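Local coordinates for protein probable polyketide synthase 1 (Dictyostelium discoideum, PDB 2H84) that probably acts as a polyketide synthase, its C-terminal type III domain, of the chalcone synthase family, extending and cyclising acyl chains, with acylpyrones the only products in vitro, at residues A[347-359]-A[363-374]. Sequence-based numbering, arbitrary orientation.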
loop_
_atom_site.group_PDB
_atom_site.type_symbol
_atom_site.label_atom_id
_atom_site.label_comp_id
_atom_site.label_asym_id
_atom_site.label_seq_id
_atom_site.Cartn_x
_atom_site.Cartn_y
_atom_site.Cartn_z
ATOM N N SER A 347 20.385 4.855 -23.792
ATOM C CA SER A 347 20.615 5.751 -24.918
ATOM C C SER A 347 21.875 6.563 -24.675
ATOM O O SER A 347 22.261 6.801 -23.534
ATOM C CB SER A 347 19.438 6.707 -25.088
ATOM O OG SER A 347 19.736 7.746 -26.007
ATOM N N LYS A 348 22.501 7.018 -25.751
ATOM C CA LYS A 348 23.720 7.792 -25.626
ATOM C C LYS A 348 23.520 9.258 -26.042
ATOM O O LYS A 348 24.500 9.984 -26.231
ATOM C CB LYS A 348 24.772 7.146 -26.506
ATOM C CG LYS A 348 26.114 7.215 -25.978
ATOM C CD LYS A 348 26.436 5.965 -25.333
ATOM C CE LYS A 348 27.127 6.356 -24.146
ATOM N NZ LYS A 348 27.321 5.206 -23.294
ATOM N N SER A 349 22.261 9.671 -26.197
ATOM C CA SER A 349 21.941 11.033 -26.620
ATOM C C SER A 349 20.854 11.682 -25.762
ATOM O O SER A 349 19.864 12.275 -26.255
ATOM C CB SER A 349 21.548 11.061 -28.105
ATOM O OG SER A 349 20.482 10.187 -28.414
ATOM N N LEU A 350 21.060 11.570 -24.455
ATOM C CA LEU A 350 20.082 12.129 -23.551
ATOM C C LEU A 350 20.335 13.548 -23.150
ATOM O O LEU A 350 21.451 13.842 -22.620
ATOM C CB LEU A 350 19.962 11.279 -22.270
ATOM C CG LEU A 350 19.087 10.018 -22.327
ATOM C CD1 LEU A 350 19.424 9.120 -21.187
ATOM C CD2 LEU A 350 17.637 10.375 -22.275
ATOM N N PRO A 351 19.334 14.442 -23.351
ATOM C CA PRO A 351 19.368 15.873 -23.036
ATOM C C PRO A 351 19.968 16.085 -21.610
ATOM O O PRO A 351 20.446 15.135 -20.959
ATOM C CB PRO A 351 17.899 16.314 -22.953
ATOM C CG PRO A 351 17.111 15.146 -23.497
ATOM C CD PRO A 351 18.005 13.961 -23.560
ATOM N N THR A 352 19.848 17.273 -21.003
ATOM C CA THR A 352 20.424 17.392 -19.680
ATOM C C THR A 352 19.357 17.068 -18.651
ATOM O O THR A 352 19.672 16.694 -17.516
ATOM C CB THR A 352 21.038 18.738 -19.467
ATOM O OG1 THR A 352 22.099 18.884 -20.413
ATOM C CG2 THR A 352 21.602 18.816 -18.104
ATOM N N TYR A 353 18.104 17.108 -19.089
ATOM C CA TYR A 353 16.978 16.850 -18.206
ATOM C C TYR A 353 15.879 15.955 -18.781
ATOM O O TYR A 353 15.783 15.775 -19.995
ATOM C CB TYR A 353 16.360 18.185 -17.801
ATOM C CG TYR A 353 17.253 19.088 -16.992
ATOM C CD1 TYR A 353 17.685 18.704 -15.727
ATOM C CD2 TYR A 353 17.666 20.334 -17.484
ATOM C CE1 TYR A 353 18.497 19.524 -14.966
ATOM C CE2 TYR A 353 18.489 21.168 -16.722
ATOM C CZ TYR A 353 18.897 20.750 -15.464
ATOM O OH TYR A 353 19.691 21.576 -14.704
ATOM N N SER A 354 15.021 15.439 -17.897
ATOM C CA SER A 354 13.899 14.578 -18.299
ATOM C C SER A 354 12.654 14.861 -17.482
ATOM O O SER A 354 12.740 15.175 -16.296
ATOM C CB SER A 354 14.238 13.090 -18.147
ATOM O OG SER A 354 15.268 12.695 -19.032
ATOM N N ILE A 355 11.499 14.778 -18.135
ATOM C CA ILE A 355 10.232 14.973 -17.450
ATOM C C ILE A 355 9.524 13.621 -17.489
ATOM O O ILE A 355 9.386 13.014 -18.561
ATOM C CB ILE A 355 9.347 16.039 -18.151
ATOM C CG1 ILE A 355 10.036 17.412 -18.089
ATOM C CG2 ILE A 355 7.962 16.096 -17.476
ATOM C CD1 ILE A 355 9.266 18.534 -18.776
ATOM N N SER A 356 9.120 13.128 -16.321
ATOM C CA SER A 356 8.407 11.862 -16.272
ATOM C C SER A 356 6.976 12.086 -15.812
ATOM O O SER A 356 6.708 12.791 -14.835
ATOM C CB SER A 356 9.091 10.869 -15.348
ATOM O OG SER A 356 8.509 9.595 -15.524
ATOM N N LEU A 357 6.048 11.476 -16.531
ATOM C CA LEU A 357 4.643 11.634 -16.211
ATOM C C LEU A 357 3.966 10.274 -16.050
ATOM O O LEU A 357 4.398 9.273 -16.626
ATOM C CB LEU A 357 3.962 12.447 -17.312
ATOM C CG LEU A 357 4.512 13.865 -17.495
ATOM C CD1 LEU A 357 3.885 14.499 -18.730
ATOM C CD2 LEU A 357 4.212 14.705 -16.259
ATOM N N ALA A 358 2.916 10.250 -15.241
ATOM C CA ALA A 358 2.154 9.046 -15.005
ATOM C C ALA A 358 0.800 9.493 -14.493
ATOM O O ALA A 358 0.684 10.520 -13.832
ATOM C CB ALA A 358 2.848 8.151 -13.992
ATOM N N PHE A 359 -0.225 8.705 -14.788
ATOM C CA PHE A 359 -1.583 9.047 -14.368
ATOM C C PHE A 359 -2.292 7.773 -14.036
ATOM O O PHE A 359 -2.002 6.711 -14.605
ATOM C CB PHE A 359 -2.328 9.755 -15.504
ATOM C CG PHE A 359 -1.504 9.926 -16.745
ATOM C CD1 PHE A 359 -0.689 11.068 -16.901
ATOM C CD2 PHE A 359 -1.352 8.851 -17.645
ATOM C CE1 PHE A 359 0.178 11.179 -17.983
ATOM C CE2 PHE A 359 -0.491 8.942 -18.723
ATOM C CZ PHE A 359 0.314 10.086 -18.881
ATOM N N LEU A 363 -9.158 10.870 -10.763
ATOM C CA LEU A 363 -7.946 10.717 -11.358
ATOM C C LEU A 363 -6.744 11.388 -10.694
ATOM O O LEU A 363 -6.855 12.329 -9.851
ATOM C CB LEU A 363 -8.121 11.232 -12.759
ATOM C CG LEU A 363 -9.165 10.484 -13.580
ATOM C CD1 LEU A 363 -9.789 11.271 -14.736
ATOM C CD2 LEU A 363 -8.435 9.274 -14.108
ATOM N N ALA A 364 -5.530 11.068 -11.127
ATOM C CA ALA A 364 -4.307 11.690 -10.570
ATOM C C ALA A 364 -3.113 11.688 -11.466
ATOM O O ALA A 364 -2.924 10.770 -12.220
ATOM C CB ALA A 364 -4.018 11.049 -9.184
ATOM N N PHE A 365 -2.314 12.739 -11.363
ATOM C CA PHE A 365 -1.119 12.809 -12.188
ATOM C C PHE A 365 0.054 12.671 -11.260
ATOM O O PHE A 365 -0.005 13.105 -10.113
ATOM C CB PHE A 365 -0.993 14.155 -12.924
ATOM C CG PHE A 365 -2.076 14.414 -13.946
ATOM C CD1 PHE A 365 -2.131 15.644 -14.605
ATOM C CD2 PHE A 365 -3.035 13.445 -14.255
ATOM C CE1 PHE A 365 -3.118 15.912 -15.560
ATOM C CE2 PHE A 365 -4.031 13.701 -15.209
ATOM C CZ PHE A 365 -4.073 14.941 -15.862
ATOM N N GLU A 366 1.102 12.024 -11.752
ATOM C CA GLU A 366 2.343 11.879 -11.011
ATOM C C GLU A 366 3.373 12.451 -11.965
ATOM O O GLU A 366 3.294 12.218 -13.162
ATOM C CB GLU A 366 2.661 10.406 -10.722
ATOM C CG GLU A 366 1.882 9.760 -9.590
ATOM C CD GLU A 366 2.286 10.260 -8.204
ATOM O OE1 GLU A 366 3.405 10.802 -8.041
ATOM O OE2 GLU A 366 1.472 10.104 -7.267
ATOM N N GLY A 367 4.320 13.219 -11.451
ATOM C CA GLY A 367 5.335 13.773 -12.319
ATOM C C GLY A 367 6.666 13.784 -11.597
ATOM O O GLY A 367 6.730 13.650 -10.371
ATOM N N CYS A 368 7.734 13.936 -12.360
ATOM C CA CYS A 368 9.053 13.961 -11.780
ATOM C C CYS A 368 10.028 14.606 -12.759
ATOM O O CYS A 368 9.959 14.364 -13.964
ATOM C CB CYS A 368 9.487 12.542 -11.453
ATOM S SG CYS A 368 10.914 12.475 -10.405
ATOM N N PHE A 369 10.928 15.432 -12.234
ATOM C CA PHE A 369 11.901 16.122 -13.056
ATOM C C PHE A 369 13.255 15.557 -12.726
ATOM O O PHE A 369 13.751 15.716 -11.607
ATOM C CB PHE A 369 11.833 17.625 -12.777
ATOM C CG PHE A 369 12.668 18.459 -13.705
ATOM C CD1 PHE A 369 13.991 18.729 -13.401
ATOM C CD2 PHE A 369 12.135 18.965 -14.892
ATOM C CE1 PHE A 369 14.780 19.482 -14.261
ATOM C CE2 PHE A 369 12.923 19.727 -15.773
ATOM C CZ PHE A 369 14.248 19.983 -15.452
ATOM N N LEU A 370 13.851 14.874 -13.702
ATOM C CA LEU A 370 15.177 14.262 -13.508
ATOM C C LEU A 370 16.317 14.856 -14.328
ATOM O O LEU A 370 16.102 15.472 -15.358
ATOM C CB LEU A 370 15.112 12.780 -13.835
ATOM C CG LEU A 370 14.061 11.911 -13.176
ATOM C CD1 LEU A 370 13.029 11.551 -14.221
ATOM C CD2 LEU A 370 14.698 10.652 -12.612
ATOM N N LYS A 371 17.536 14.628 -13.857
ATOM C CA LYS A 371 18.736 15.092 -14.531
ATOM C C LYS A 371 19.513 13.844 -14.945
ATOM O O LYS A 371 19.988 13.086 -14.102
ATOM C CB LYS A 371 19.588 15.973 -13.599
ATOM C CG LYS A 371 21.004 16.208 -14.096
ATOM C CD LYS A 371 21.453 17.612 -13.766
ATOM C CE LYS A 371 22.942 17.794 -13.966
ATOM N NZ LYS A 371 23.471 18.826 -13.033
ATOM N N ASN A 372 19.574 13.615 -16.251
ATOM C CA ASN A 372 20.242 12.463 -16.820
ATOM C C ASN A 372 21.723 12.509 -16.491
ATOM O O ASN A 372 22.481 13.247 -17.120
ATOM C CB ASN A 372 20.009 12.455 -18.336
ATOM C CG ASN A 372 18.542 12.635 -18.699
ATOM O OD1 ASN A 372 18.208 13.253 -19.710
ATOM N ND2 ASN A 372 17.658 12.090 -17.864
ATOM N N VAL A 373 22.128 11.746 -15.479
ATOM C CA VAL A 373 23.528 11.711 -15.041
ATOM C C VAL A 373 24.415 10.656 -15.736
ATOM O O VAL A 373 25.627 10.764 -15.672
ATOM C CB VAL A 373 23.654 11.423 -13.541
ATOM C CG1 VAL A 373 23.201 12.494 -12.766
ATOM C CG2 VAL A 373 22.798 10.406 -13.152
ATOM N N VAL A 374 23.827 9.668 -16.415
ATOM C CA VAL A 374 24.551 8.569 -17.111
ATOM C C VAL A 374 25.623 8.994 -18.218
ATOM O O VAL A 374 26.436 9.364 -19.381
ATOM C CB VAL A 374 23.434 7.620 -17.598
ATOM C CG1 VAL A 374 23.580 7.267 -18.963
ATOM C CG2 VAL A 374 23.489 6.419 -16.907
ATOM O OXT VAL A 374 25.835 7.697 -17.479
#
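Tyr353 and Phe369 meet across the C-terminal beta hairpin of the thiolase fold, in which strands 353-359 and 364-372 run antiparallel. Phe369 has CG anti to the backbone N (chi1 -172°), a torsion that carries its ring across to the partner strand, where CZ lies over one face of the tyrosine ring. The two rings meet obliquely, centroids 5.0 Å apart and planes at 39°. Lys371 comes obliquely to the same tyrosine, its CD 3.7 Å from Tyr353 CE1, and Thr352 CG2 lies over the ring centre. With an alanine at Tyr353, Phe369 CZ and CE1 would probably lose the ring they rest against, and Thr284, which bonds the tyrosine OH, would lose that partner. Further along this side, Ile355 CG1 reaches Phe369 CD2 at 4.1 Å, and at the far end Phe365 sets CD2 4.0 Å from Phe359 CB; the Phe359 side chain lies about 7 Å from that of Cys157, the predicted active-site residue. Ser356, Cys368, Ala358 and Glu366 occupy the reverse side, against helix 159-171, whose Arg165 forms a salt bridge with Glu366. Paired backbone bonds fix the register: Ser356 N gives a nearly straight one (169° at the hydrogen) to Cys368 O, in the carbonyl plane, at 2.8 Å.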